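Local atomic coordinates of alanyl-tRNA synthetase (Aquifex aeolicus, PDB entry 3G98), a protein that attaches alanine to its tRNA, and through its C-Ala domain, the fragment in this crystal, brings aminoacylation and editing together on one tRNA. Residues K2-G7 with L104-L109; Y13-E18 with D96-A101; M30-T35 with R84-Q89. All blocks are in the same frame, centred on the assembly; numbering follows the deposited sequence.

Contact 1: residues K2-G7 with L104-L109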
ATOM      1  N   LYS A   2      -7.000  -5.392   7.772  1.00 28.32           N
ATOM      2  CA  LYS A   2      -7.928  -6.346   7.163  1.00 25.31           C
ATOM      3  C   LYS A   2      -7.288  -7.223   6.085  1.00 33.83           C
ATOM      4  O   LYS A   2      -6.241  -6.901   5.533  1.00 23.32           O
ATOM      5  CB  LYS A   2      -9.098  -5.590   6.519  1.00 32.65           C
ATOM      6  CG  LYS A   2     -10.247  -5.243   7.459  1.00 56.72           C
ATOM      7  CD  LYS A   2      -9.860  -4.189   8.482  1.00 55.26           C
ATOM      8  CE  LYS A   2     -11.090  -3.577   9.140  1.00 65.64           C
ATOM      9  NZ  LYS A   2     -11.834  -4.547   9.989  1.00 49.52           N
ATOM     10  N   GLU A   3      -7.958  -8.319   5.761  1.00 28.31           N
ATOM     11  CA  GLU A   3      -7.528  -9.186   4.677  1.00 27.23           C
ATOM     12  C   GLU A   3      -8.706  -9.480   3.759  1.00 36.42           C
ATOM     13  O   GLU A   3      -9.794  -9.827   4.220  1.00 29.30           O
ATOM     14  CB  GLU A   3      -6.952 -10.494   5.227  1.00 32.44           C
ATOM     15  CG  GLU A   3      -6.717 -11.547   4.156  1.00 41.56           C
ATOM     16  CD  GLU A   3      -6.105 -12.820   4.703  1.00 38.46           C
ATOM     17  OE1 GLU A   3      -5.593 -12.798   5.841  1.00 32.30           O
ATOM     18  OE2 GLU A   3      -6.137 -13.845   3.988  1.00 34.50           O
ATOM     19  N   GLU A   4      -8.477  -9.339   2.460  1.00 28.03           N
ATOM     20  CA  GLU A   4      -9.507  -9.567   1.458  1.00 32.53           C
ATOM     21  C   GLU A   4      -8.910 -10.063   0.148  1.00 36.04           C
ATOM     22  O   GLU A   4      -7.976  -9.463  -0.380  1.00 25.76           O
ATOM     23  CB  GLU A   4     -10.266  -8.267   1.195  1.00 31.52           C
ATOM     24  CG  GLU A   4     -11.288  -8.374   0.073  1.00 40.07           C
ATOM     25  CD  GLU A   4     -12.077  -7.094  -0.132  1.00 42.39           C
ATOM     26  OE1 GLU A   4     -12.027  -6.205   0.748  1.00 32.23           O
ATOM     27  OE2 GLU A   4     -12.750  -6.984  -1.175  1.00 35.37           O
ATOM     28  N   ASN A   5      -9.447 -11.153  -0.392  1.00 23.53           N
ATOM     29  CA  ASN A   5      -9.024 -11.581  -1.717  1.00 19.34           C
ATOM     30  C   ASN A   5      -9.639 -10.696  -2.792  1.00 25.35           C
ATOM     31  O   ASN A   5     -10.834 -10.398  -2.755  1.00 27.54           O
ATOM     32  CB  ASN A   5      -9.361 -13.056  -1.953  1.00 21.60           C
ATOM     33  CG  ASN A   5      -8.537 -13.976  -1.078  1.00 28.26           C
ATOM     34  OD1 ASN A   5      -7.372 -13.693  -0.789  1.00 33.21           O
ATOM     35  ND2 ASN A   5      -9.141 -15.070  -0.632  1.00 45.37           N
ATOM     36  N   VAL A   6      -8.807 -10.255  -3.730  1.00 23.85           N
ATOM     37  CA  VAL A   6      -9.256  -9.435  -4.852  1.00 34.82           C
ATOM     38  C   VAL A   6      -8.637  -9.977  -6.129  1.00 35.93           C
ATOM     39  O   VAL A   6      -7.417  -9.927  -6.317  1.00 32.66           O
ATOM     40  CB  VAL A   6      -8.865  -7.947  -4.699  1.00 29.46           C
ATOM     41  CG1 VAL A   6      -9.431  -7.131  -5.854  1.00 40.23           C
ATOM     42  CG2 VAL A   6      -9.336  -7.393  -3.364  1.00 28.98           C
ATOM     43  N   GLY A   7      -9.480 -10.490  -7.014  1.00 37.81           N
ATOM     44  CA  GLY A   7      -8.987 -11.165  -8.199  1.00 38.33           C
ATOM     45  C   GLY A   7      -8.128 -12.330  -7.756  1.00 26.02           C
ATOM     46  O   GLY A   7      -8.525 -13.105  -6.893  1.00 28.76           O
ATOM     47  N   LEU A 104      -9.858   2.436  -4.522  1.00 22.24           N
ATOM     48  CA  LEU A 104      -9.124   2.545  -5.785  1.00 23.33           C
ATOM     49  C   LEU A 104      -8.172   1.368  -6.007  1.00 27.35           C
ATOM     50  O   LEU A 104      -8.112   0.816  -7.100  1.00 20.88           O
ATOM     51  CB  LEU A 104      -8.338   3.866  -5.858  1.00 20.61           C
ATOM     52  CG  LEU A 104      -7.469   4.076  -7.115  1.00 27.36           C
ATOM     53  CD1 LEU A 104      -8.300   3.969  -8.384  1.00 28.58           C
ATOM     54  CD2 LEU A 104      -6.754   5.414  -7.087  1.00 28.59           C
ATOM     55  N   LEU A 105      -7.417   0.995  -4.979  1.00 21.60           N
ATOM     56  CA  LEU A 105      -6.485  -0.129  -5.095  1.00 24.20           C
ATOM     57  C   LEU A 105      -7.220  -1.419  -5.425  1.00 21.37           C
ATOM     58  O   LEU A 105      -6.760  -2.214  -6.257  1.00 24.26           O
ATOM     59  CB  LEU A 105      -5.653  -0.300  -3.808  1.00 23.14           C
ATOM     60  CG  LEU A 105      -4.655  -1.461  -3.799  1.00 28.21           C
ATOM     61  CD1 LEU A 105      -3.705  -1.391  -4.982  1.00 24.32           C
ATOM     62  CD2 LEU A 105      -3.887  -1.502  -2.470  1.00 25.59           C
ATOM     63  N   LYS A 106      -8.360  -1.651  -4.784  1.00 20.20           N
ATOM     64  CA  LYS A 106      -9.121  -2.852  -5.095  1.00 19.56           C
ATOM     65  C   LYS A 106      -9.569  -2.836  -6.544  1.00 25.51           C
ATOM     66  O   LYS A 106      -9.558  -3.866  -7.216  1.00 22.29           O
ATOM     67  CB  LYS A 106     -10.329  -3.004  -4.171  1.00 24.42           C
ATOM     68  CG  LYS A 106      -9.955  -3.339  -2.737  1.00 22.27           C
ATOM     69  CD  LYS A 106     -11.198  -3.415  -1.873  1.00 28.80           C
ATOM     70  CE  LYS A 106     -10.851  -3.573  -0.406  1.00 34.98           C
ATOM     71  NZ  LYS A 106     -12.092  -3.736   0.423  1.00 42.45           N
ATOM     72  N   GLU A 107      -9.960  -1.664  -7.029  1.00 24.17           N
ATOM     73  CA  GLU A 107     -10.385  -1.533  -8.422  1.00 26.49           C
ATOM     74  C   GLU A 107      -9.202  -1.774  -9.351  1.00 26.88           C
ATOM     75  O   GLU A 107      -9.343  -2.373 -10.422  1.00 24.55           O
ATOM     76  CB  GLU A 107     -10.977  -0.148  -8.669  1.00 32.16           C
ATOM     77  CG  GLU A 107     -11.463   0.052 -10.095  1.00 35.69           C
ATOM     78  CD  GLU A 107     -12.577  -0.909 -10.453  1.00 43.00           C
ATOM     79  OE1 GLU A 107     -13.728  -0.658 -10.037  1.00 40.31           O
ATOM     80  OE2 GLU A 107     -12.302  -1.914 -11.146  1.00 34.97           O
ATOM     81  N   ILE A 108      -8.030  -1.306  -8.935  1.00 24.52           N
ATOM     82  CA  ILE A 108      -6.822  -1.530  -9.708  1.00 28.50           C
ATOM     83  C   ILE A 108      -6.500  -3.021  -9.773  1.00 25.68           C
ATOM     84  O   ILE A 108      -6.244  -3.559 -10.849  1.00 24.32           O
ATOM     85  CB  ILE A 108      -5.626  -0.744  -9.145  1.00 24.88           C
ATOM     86  CG1 ILE A 108      -5.752   0.740  -9.506  1.00 26.49           C
ATOM     87  CG2 ILE A 108      -4.308  -1.312  -9.684  1.00 28.96           C
ATOM     88  CD1 ILE A 108      -4.752   1.638  -8.781  1.00 31.62           C
ATOM     89  N   LEU A 109      -6.542  -3.688  -8.627  1.00 18.90           N
ATOM     90  CA  LEU A 109      -6.232  -5.114  -8.563  1.00 32.35           C
ATOM     91  C   LEU A 109      -7.208  -5.985  -9.345  1.00 28.80           C
ATOM     92  O   LEU A 109      -6.833  -7.043  -9.851  1.00 26.91           O
ATOM     93  CB  LEU A 109      -6.190  -5.584  -7.110  1.00 27.55           C
ATOM     94  CG  LEU A 109      -5.042  -5.011  -6.277  1.00 20.52           C
ATOM     95  CD1 LEU A 109      -5.085  -5.627  -4.869  1.00 24.05           C
ATOM     96  CD2 LEU A 109      -3.694  -5.244  -6.950  1.00 23.09           C
TER
HETATM   97  O   HOH W   1     -14.394  -5.120  -1.070  1.00 36.38           O
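Glu-4 reaches from strand 2-6 to Lys-106 on helix 98-110, and their charged ends form a salt bridge. The 2.5 Å between Glu-4 OE1 and Lys-106 NZ is shorter than usual, so its exact length is doubtful. The second carboxylate oxygen takes part indirectly: a water donates to Glu-4 OE2 and accepts from Lys-106 NZ at 3.1 Å, so ammonium, carboxylate and water close a small ring of polar contacts. Both long chains are extended beyond CG and cross at about a right angle. Beside this pair both methyls of Val-6 meet the helix. Val-6 CG1, anti to the backbone N (chi1 -177°), lies 3.5 Å from Lys-106 O and 3.8 Å from Leu-109 CB, while Val-6 CG2 is 4.1 Å from Lys-106 CG. Lysine suits this position because its methylenes pack on valine and tyrosine while its amine reaches the carboxylate. Further out, Glu-4 is held by backbone hydrogen bonding to Leu-11, and Tyr-13 of the same neighbouring strand touches the Lys-106 chain. Shortening Lys-106 to an alanine is likely to leave the Glu-4 carboxylate without its cationic mate and remove the methylene that Val-6 CG2 packs on. Burial of Val-6 thus supplies the apolar part of the contact, while the partly exposed, hydrated ion pair probably fixes where the flexible lysine end lies.

Contact 2: residues Y13-E18 with D96-A101; sequences YGVFEE and DKFPEA
The bond from Ala-101 N to Lys-97 O, 3.0 Å long, closes the first turn of helix 98-110, the turn that presents Phe-98 to Tyr-13, Gly-14 and Val-15 of strand 9-17. This is the layered alpha/beta construction of the C-Ala domain, a helix laid against a mixed sheet, and here the contact itself is apolar. Val-15 sits over one face of the Phe-98 ring in a CH-pi contact, its CB 3.9 Å from the ring centroid and 11° off the normal. Val-15 CG1, placed between the backbone N and the carbonyl carbon (chi1 48°), lies 3.6 Å from Phe-98 CD1. A beta-branched residue fits a strand well, and its branched CB puts a methine over the ring and a methyl beside it. Phe-98 is buried, and its ring also meets that of Phe-41 on the adjoining strand 38-46, with the planes inclined at about 30°. Tyr-13 adds the edge of its own ring, CD1 standing 4.2 Å from Phe-98 CE1. Between Tyr-13 and Val-15 the strand has Gly-14, held by backbone hydrogen bonds to Phe-41 and Ala-43; its main chain is met directly by the far end of the phenylalanine, with Phe-98 CZ 3.5 Å from Gly-14 C.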
ATOM      1  N   TYR A  13      -4.559  -4.717   4.276  1.00 19.31           N
ATOM      2  CA  TYR A  13      -4.547  -3.267   4.356  1.00 17.00           C
ATOM      3  C   TYR A  13      -4.997  -2.723   5.687  1.00 25.66           C
ATOM      4  O   TYR A  13      -5.776  -3.349   6.413  1.00 22.45           O
ATOM      5  CB  TYR A  13      -5.367  -2.646   3.216  1.00 22.53           C
ATOM      6  CG  TYR A  13      -6.858  -2.867   3.354  1.00 21.71           C
ATOM      7  CD1 TYR A  13      -7.653  -1.943   4.018  1.00 24.48           C
ATOM      8  CD2 TYR A  13      -7.465  -4.008   2.831  1.00 20.55           C
ATOM      9  CE1 TYR A  13      -9.025  -2.142   4.160  1.00 24.32           C
ATOM     10  CE2 TYR A  13      -8.835  -4.218   2.964  1.00 27.42           C
ATOM     11  CZ  TYR A  13      -9.605  -3.280   3.629  1.00 31.67           C
ATOM     12  OH  TYR A  13     -10.961  -3.478   3.768  1.00 35.64           O
ATOM     13  N   GLY A  14      -4.508  -1.532   6.001  1.00 22.68           N
ATOM     14  CA  GLY A  14      -4.913  -0.872   7.229  1.00 24.27           C
ATOM     15  C   GLY A  14      -4.148   0.406   7.441  1.00 21.52           C
ATOM     16  O   GLY A  14      -3.068   0.598   6.881  1.00 24.11           O
ATOM     17  N   VAL A  15      -4.705   1.298   8.248  1.00 20.75           N
ATOM     18  CA  VAL A  15      -3.999   2.526   8.579  1.00 17.56           C
ATOM     19  C   VAL A  15      -3.813   2.571  10.087  1.00 20.67           C
ATOM     20  O   VAL A  15      -4.740   2.265  10.844  1.00 24.24           O
ATOM     21  CB  VAL A  15      -4.764   3.785   8.077  1.00 25.37           C
ATOM     22  CG1 VAL A  15      -6.228   3.716   8.474  1.00 31.17           C
ATOM     23  CG2 VAL A  15      -4.114   5.046   8.603  1.00 27.98           C
ATOM     24  N   PHE A  16      -2.597   2.899  10.511  1.00 21.61           N
ATOM     25  CA  PHE A  16      -2.224   2.883  11.912  1.00 28.52           C
ATOM     26  C   PHE A  16      -1.993   4.315  12.367  1.00 26.99           C
ATOM     27  O   PHE A  16      -1.758   5.195  11.553  1.00 28.76           O
ATOM     28  CB  PHE A  16      -0.929   2.084  12.101  1.00 24.48           C
ATOM     29  CG  PHE A  16      -1.028   0.644  11.672  1.00 25.85           C
ATOM     30  CD1 PHE A  16      -0.734   0.269  10.368  1.00 29.83           C
ATOM     31  CD2 PHE A  16      -1.418  -0.331  12.573  1.00 30.18           C
ATOM     32  CE1 PHE A  16      -0.822  -1.059   9.973  1.00 25.67           C
ATOM     33  CE2 PHE A  16      -1.514  -1.665  12.188  1.00 38.42           C
ATOM     34  CZ  PHE A  16      -1.217  -2.029  10.883  1.00 31.20           C
ATOM     35  N   GLU A  17      -2.061   4.553  13.667  1.00 21.68           N
ATOM     36  CA  GLU A  17      -1.698   5.870  14.175  1.00 18.23           C
ATOM     37  C   GLU A  17      -0.260   5.831  14.644  1.00 20.90           C
ATOM     38  O   GLU A  17       0.152   4.884  15.325  1.00 26.04           O
ATOM     39  CB  GLU A  17      -2.591   6.275  15.359  1.00 22.10           C
ATOM     40  CG  GLU A  17      -4.083   6.306  15.063  1.00 31.76           C
ATOM     41  CD  GLU A  17      -4.520   7.586  14.365  1.00 36.70           C
ATOM     42  OE1 GLU A  17      -3.885   8.636  14.577  1.00 36.33           O
ATOM     43  OE2 GLU A  17      -5.507   7.543  13.607  1.00 41.87           O
ATOM     44  N   GLU A  18       0.494   6.862  14.279  1.00 20.47           N
ATOM     45  CA  GLU A  18       1.791   7.155  14.889  1.00 21.89           C
ATOM     46  C   GLU A  18       2.921   6.156  14.617  1.00 21.41           C
ATOM     47  O   GLU A  18       3.914   6.135  15.347  1.00 20.40           O
ATOM     48  CB  GLU A  18       1.634   7.351  16.410  1.00 25.16           C
ATOM     49  CG  GLU A  18       0.393   8.139  16.821  1.00 22.29           C
ATOM     50  CD  GLU A  18       0.408   9.591  16.352  1.00 30.92           C
ATOM     51  OE1 GLU A  18       1.457  10.069  15.864  1.00 24.59           O
ATOM     52  OE2 GLU A  18      -0.639  10.262  16.484  1.00 22.78           O
ATOM     53  N   ASP A  96      -7.483  11.381   5.878  1.00 23.85           N
ATOM     54  CA  ASP A  96      -8.894  10.988   5.885  1.00 21.71           C
ATOM     55  C   ASP A  96      -9.320  10.293   4.601  1.00 24.74           C
ATOM     56  O   ASP A  96     -10.435   9.776   4.506  1.00 24.76           O
ATOM     57  CB  ASP A  96      -9.786  12.200   6.129  1.00 24.53           C
ATOM     58  CG  ASP A  96      -9.704  12.697   7.548  1.00 42.27           C
ATOM     59  OD1 ASP A  96      -9.255  11.931   8.428  1.00 37.25           O
ATOM     60  OD2 ASP A  96     -10.090  13.859   7.782  1.00 49.06           O
ATOM     61  N   LYS A  97      -8.434  10.283   3.613  1.00 24.36           N
ATOM     62  CA  LYS A  97      -8.766   9.704   2.319  1.00 20.85           C
ATOM     63  C   LYS A  97      -8.261   8.267   2.135  1.00 21.77           C
ATOM     64  O   LYS A  97      -8.300   7.728   1.034  1.00 22.04           O
ATOM     65  CB  LYS A  97      -8.281  10.612   1.190  1.00 22.96           C
ATOM     66  CG  LYS A  97      -9.099  11.902   1.073  1.00 26.56           C
ATOM     67  CD  LYS A  97      -8.713  12.719  -0.157  1.00 41.98           C
ATOM     68  CE  LYS A  97      -9.186  12.067  -1.461  1.00 57.89           C
ATOM     69  NZ  LYS A  97      -8.497  12.653  -2.665  1.00 38.64           N
ATOM     70  N   PHE A  98      -7.828   7.633   3.218  1.00 20.07           N
ATOM     71  CA  PHE A  98      -7.360   6.246   3.128  1.00 19.95           C
ATOM     72  C   PHE A  98      -8.417   5.256   2.611  1.00 22.56           C
ATOM     73  O   PHE A  98      -8.119   4.436   1.742  1.00 23.33           O
ATOM     74  CB  PHE A  98      -6.782   5.765   4.462  1.00 23.17           C
ATOM     75  CG  PHE A  98      -6.260   4.350   4.423  1.00 21.03           C
ATOM     76  CD1 PHE A  98      -7.010   3.303   4.950  1.00 25.57           C
ATOM     77  CD2 PHE A  98      -5.021   4.073   3.869  1.00 24.62           C
ATOM     78  CE1 PHE A  98      -6.528   2.000   4.924  1.00 25.41           C
ATOM     79  CE2 PHE A  98      -4.530   2.765   3.835  1.00 26.21           C
ATOM     80  CZ  PHE A  98      -5.289   1.731   4.368  1.00 24.56           C
ATOM     81  N   PRO A  99      -9.649   5.315   3.149  1.00 20.87           N
ATOM     82  CA  PRO A  99     -10.679   4.407   2.632  1.00 22.06           C
ATOM     83  C   PRO A  99     -10.869   4.531   1.114  1.00 26.06           C
ATOM     84  O   PRO A  99     -11.052   3.524   0.422  1.00 22.80           O
ATOM     85  CB  PRO A  99     -11.940   4.844   3.384  1.00 24.03           C
ATOM     86  CG  PRO A  99     -11.437   5.469   4.638  1.00 27.63           C
ATOM     87  CD  PRO A  99     -10.157   6.156   4.249  1.00 23.44           C
ATOM     88  N   GLU A 100     -10.821   5.757   0.602  1.00 21.55           N
ATOM     89  CA  GLU A 100     -10.967   5.999  -0.829  1.00 23.01           C
ATOM     90  C   GLU A 100      -9.761   5.443  -1.610  1.00 25.77           C
ATOM     91  O   GLU A 100      -9.907   4.911  -2.720  1.00 18.21           O
ATOM     92  CB  GLU A 100     -11.153   7.492  -1.093  1.00 22.95           C
ATOM     93  CG  GLU A 100     -12.520   8.053  -0.670  1.00 27.45           C
ATOM     94  CD  GLU A 100     -12.750   8.127   0.846  1.00 36.85           C
ATOM     95  OE1 GLU A 100     -11.777   8.145   1.636  1.00 31.85           O
ATOM     96  OE2 GLU A 100     -13.930   8.171   1.252  1.00 44.17           O
ATOM     97  N   ALA A 101      -8.573   5.557  -1.026  1.00 24.57           N
ATOM     98  CA  ALA A 101      -7.370   4.974  -1.635  1.00 24.43           C
ATOM     99  C   ALA A 101      -7.476   3.448  -1.701  1.00 23.26           C
ATOM    100  O   ALA A 101      -7.053   2.828  -2.688  1.00 20.42           O
ATOM    101  CB  ALA A 101      -6.114   5.394  -0.861  1.00 20.78           C
TER

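Contact 3: residues M30-T35 with R84-Q89; sequences MLRQRT and RADLAQ
Two successive bends carry Arg-32 across to Asp-86: its CG lies between the backbone N and the carbonyl carbon (chi1 52°), and chi2 turns the chain again (73°) before it straightens toward the guanidinium. Asp-86 likewise places CG between its own N and carbonyl carbon, which brings the carboxylate to meet it. The contact joins residues 30-35, at the C-terminal part of helix 21-31 and the loop beyond, to a two-residue beta-hairpin turn. That turn is closed by Arg-84 N to Leu-87 O at 2.9 Å and by the longer return bond from Leu-87 N to Arg-84 O, 3.3 Å, and Asp-86 is its last residue. The salt bridge is end-on and forked, with one carboxylate oxygen gripped twice: Arg-32 NH1 reaches Asp-86 OD2 at 2.9 Å and NH2 reaches the same oxygen at 3.1 Å. OD2 lies close to the guanidinium plane, but both nitrogens meet it on its anti side and out of the carboxylate plane, the two groups being turned 27° apart. Arginine suits this place because its N-H groups serve several acceptors: NH1 also donates to Val-56 O, and NH2 makes a second salt bridge with Asp-29 OD1. These acceptors probably fix the rotation of the guanidinium, whose positive charge in turn probably helps offset that of Asp-29 and of the buried Asp-86, whose backbone also bonds to Val-56. Leu-87 CD2 packs more loosely against the guanidinium, 4.2 Å from Arg-32 NH2. At the guanidinium edge and in its plane, Asp-86 CB lies 3.5 Å from Arg-32 NH1.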
ATOM      1  N   MET A  30       7.683  -7.494   5.603  1.00 19.05           N
ATOM      2  CA  MET A  30       7.456  -8.794   6.241  1.00 26.22           C
ATOM      3  C   MET A  30       6.150  -9.441   5.789  1.00 24.34           C
ATOM      4  O   MET A  30       6.109 -10.636   5.496  1.00 26.08           O
ATOM      5  CB  MET A  30       7.445  -8.650   7.759  1.00 21.35           C
ATOM      6  CG  MET A  30       8.811  -8.398   8.354  1.00 32.27           C
ATOM      7  SD  MET A  30       8.755  -8.576  10.136  1.00 43.11           S
ATOM      8  CE  MET A  30       7.524  -7.337  10.532  1.00 35.12           C
ATOM      9  N   LEU A  31       5.085  -8.648   5.744  1.00 24.21           N
ATOM     10  CA  LEU A  31       3.771  -9.158   5.366  1.00 30.73           C
ATOM     11  C   LEU A  31       3.659  -9.695   3.935  1.00 32.24           C
ATOM     12  O   LEU A  31       2.814 -10.554   3.678  1.00 32.30           O
ATOM     13  CB  LEU A  31       2.691  -8.100   5.602  1.00 25.10           C
ATOM     14  CG  LEU A  31       2.392  -7.747   7.055  1.00 22.16           C
ATOM     15  CD1 LEU A  31       1.456  -6.535   7.105  1.00 23.61           C
ATOM     16  CD2 LEU A  31       1.782  -8.942   7.766  1.00 28.74           C
ATOM     17  N   ARG A  32       4.466  -9.191   2.997  1.00 22.33           N
ATOM     18  CA  ARG A  32       4.353  -9.669   1.606  1.00 27.88           C
ATOM     19  C   ARG A  32       5.183 -10.922   1.351  1.00 30.06           C
ATOM     20  O   ARG A  32       5.149 -11.491   0.266  1.00 36.59           O
ATOM     21  CB  ARG A  32       4.668  -8.578   0.571  1.00 28.11           C
ATOM     22  CG  ARG A  32       5.982  -7.851   0.758  1.00 22.38           C
ATOM     23  CD  ARG A  32       7.178  -8.707   0.386  1.00 28.06           C
ATOM     24  NE  ARG A  32       8.424  -7.939   0.461  1.00 29.36           N
ATOM     25  CZ  ARG A  32       9.043  -7.417  -0.594  1.00 33.91           C
ATOM     26  NH1 ARG A  32       8.549  -7.595  -1.809  1.00 34.15           N
ATOM     27  NH2 ARG A  32      10.172  -6.739  -0.435  1.00 33.00           N
ATOM     28  N   GLN A  33       5.927 -11.334   2.367  1.00 24.00           N
ATOM     29  CA  GLN A  33       6.761 -12.527   2.288  1.00 36.76           C
ATOM     30  C   GLN A  33       5.939 -13.765   2.636  1.00 38.23           C
ATOM     31  O   GLN A  33       6.405 -14.897   2.505  1.00 44.07           O
ATOM     32  CB  GLN A  33       7.931 -12.397   3.260  1.00 25.50           C
ATOM     33  CG  GLN A  33       8.881 -11.259   2.953  1.00 28.54           C
ATOM     34  CD  GLN A  33       9.956 -11.101   4.008  1.00 30.89           C
ATOM     35  OE1 GLN A  33      10.197 -12.008   4.803  1.00 41.62           O
ATOM     36  NE2 GLN A  33      10.615  -9.948   4.017  1.00 39.87           N
ATOM     37  N   ARG A  34       4.708 -13.523   3.070  1.00 34.74           N
ATOM     38  CA  ARG A  34       3.806 -14.556   3.560  1.00 47.31           C
ATOM     39  C   ARG A  34       3.541 -15.605   2.481  1.00 43.82           C
ATOM     40  O   ARG A  34       3.925 -16.770   2.618  1.00 38.23           O
ATOM     41  CB  ARG A  34       2.489 -13.903   3.994  1.00 42.59           C
ATOM     42  CG  ARG A  34       1.780 -14.544   5.183  1.00 61.39           C
ATOM     43  CD  ARG A  34       1.418 -16.004   4.927  1.00 55.15           C
ATOM     44  NE  ARG A  34       0.267 -16.432   5.721  1.00 58.52           N
ATOM     45  CZ  ARG A  34       0.240 -16.460   7.051  1.00 54.82           C
ATOM     46  NH1 ARG A  34       1.297 -16.068   7.750  1.00 55.39           N
ATOM     47  NH2 ARG A  34      -0.852 -16.870   7.683  1.00 39.88           N
ATOM     48  N   THR A  35       2.882 -15.184   1.408  1.00 43.98           N
ATOM     49  CA  THR A  35       2.576 -16.075   0.300  1.00 43.38           C
ATOM     50  C   THR A  35       3.271 -15.614  -0.976  1.00 32.11           C
ATOM     51  O   THR A  35       4.276 -14.905  -0.933  1.00 41.56           O
ATOM     52  CB  THR A  35       1.050 -16.168   0.039  1.00 39.57           C
ATOM     53  OG1 THR A  35       0.565 -14.913  -0.455  1.00 37.71           O
ATOM     54  CG2 THR A  35       0.301 -16.545   1.312  1.00 48.88           C
ATOM     55  N   ARG A  84      10.551   0.433  -5.855  1.00 21.47           N
ATOM     56  CA  ARG A  84      10.707  -0.682  -6.800  1.00 23.99           C
ATOM     57  C   ARG A  84       9.384  -1.365  -7.097  1.00 25.25           C
ATOM     58  O   ARG A  84       8.388  -1.114  -6.439  1.00 21.75           O
ATOM     59  CB  ARG A  84      11.646  -1.745  -6.230  1.00 24.55           C
ATOM     60  CG  ARG A  84      13.074  -1.331  -6.106  1.00 22.03           C
ATOM     61  CD  ARG A  84      13.954  -2.547  -6.291  1.00 45.66           C
ATOM     62  NE  ARG A  84      13.910  -3.013  -7.679  1.00 41.89           N
ATOM     63  CZ  ARG A  84      14.283  -4.226  -8.075  1.00 52.48           C
ATOM     64  NH1 ARG A  84      14.726  -5.115  -7.188  1.00 49.25           N
ATOM     65  NH2 ARG A  84      14.213  -4.547  -9.362  1.00 51.37           N
ATOM     66  N   ALA A  85       9.386  -2.264  -8.079  1.00 29.59           N
ATOM     67  CA  ALA A  85       8.164  -2.968  -8.449  1.00 28.49           C
ATOM     68  C   ALA A  85       7.570  -3.790  -7.299  1.00 20.26           C
ATOM     69  O   ALA A  85       6.367  -4.047  -7.281  1.00 25.77           O
ATOM     70  CB  ALA A  85       8.402  -3.853  -9.684  1.00 36.53           C
ATOM     71  N   ASP A  86       8.405  -4.206  -6.348  1.00 20.55           N
ATOM     72  CA  ASP A  86       7.909  -5.070  -5.274  1.00 21.10           C
ATOM     73  C   ASP A  86       7.652  -4.334  -3.962  1.00 21.48           C
ATOM     74  O   ASP A  86       6.956  -4.859  -3.091  1.00 20.45           O
ATOM     75  CB  ASP A  86       8.837  -6.267  -5.044  1.00 20.86           C
ATOM     76  CG  ASP A  86      10.197  -5.857  -4.512  1.00 32.36           C
ATOM     77  OD1 ASP A  86      10.857  -5.002  -5.146  1.00 30.25           O
ATOM     78  OD2 ASP A  86      10.606  -6.393  -3.458  1.00 31.13           O
ATOM     79  N   LEU A  87       8.200  -3.125  -3.841  1.00 25.36           N
ATOM     80  CA  LEU A  87       8.069  -2.325  -2.621  1.00 17.87           C
ATOM     81  C   LEU A  87       8.278  -0.829  -2.892  1.00 23.43           C
ATOM     82  O   LEU A  87       9.347  -0.391  -3.348  1.00 22.75           O
ATOM     83  CB  LEU A  87       9.048  -2.814  -1.551  1.00 20.17           C
ATOM     84  CG  LEU A  87       8.894  -2.275  -0.123  1.00 27.33           C
ATOM     85  CD1 LEU A  87       7.571  -2.722   0.497  1.00 23.04           C
ATOM     86  CD2 LEU A  87      10.069  -2.700   0.755  1.00 27.30           C
ATOM     87  N   ALA A  88       7.254  -0.046  -2.585  1.00 20.64           N
ATOM     88  CA  ALA A  88       7.292   1.403  -2.829  1.00 18.68           C
ATOM     89  C   ALA A  88       6.630   2.153  -1.669  1.00 21.21           C
ATOM     90  O   ALA A  88       5.850   1.574  -0.920  1.00 21.25           O
ATOM     91  CB  ALA A  88       6.597   1.726  -4.144  1.00 19.39           C
ATOM     92  N   GLN A  89       6.940   3.441  -1.523  1.00 19.48           N
ATOM     93  CA  GLN A  89       6.507   4.201  -0.352  1.00 20.10           C
ATOM     94  C   GLN A  89       6.322   5.671  -0.706  1.00 18.80           C
ATOM     95  O   GLN A  89       6.943   6.173  -1.648  1.00 19.15           O
ATOM     96  CB  GLN A  89       7.543   4.033   0.777  1.00 25.56           C
ATOM     97  CG  GLN A  89       7.293   4.825   2.059  1.00 33.48           C
ATOM     98  CD  GLN A  89       8.127   4.298   3.232  1.00 40.52           C
ATOM     99  OE1 GLN A  89       9.213   3.746   3.035  1.00 33.26           O
ATOM    100  NE2 GLN A  89       7.612   4.452   4.450  1.00 35.83           N
TER

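All three contacts are partly buried. Contacts 1 and 2 bind the same helix, 98-110, to adjacent strands, 2-6 and 9-17, and they touch: Lys-2 N lies 2.7 Å from Tyr-13 O, a probable hydrogen bond. Chemistry differs along that helix. At its start, contact 2 is apolar around a buried aromatic ring; farther along, contact 1 adds a hydrated ion pair at edge strand 2-6. Contact 3 lies across the chain's centre from contact 2, about 18 Å between centres, and ties the end of helix 21-31 to the hairpin entering strand 87-92. It pairs a partly exposed arginine with a buried aspartate, whereas both ionic partners in contact 1 are partly exposed and share a water.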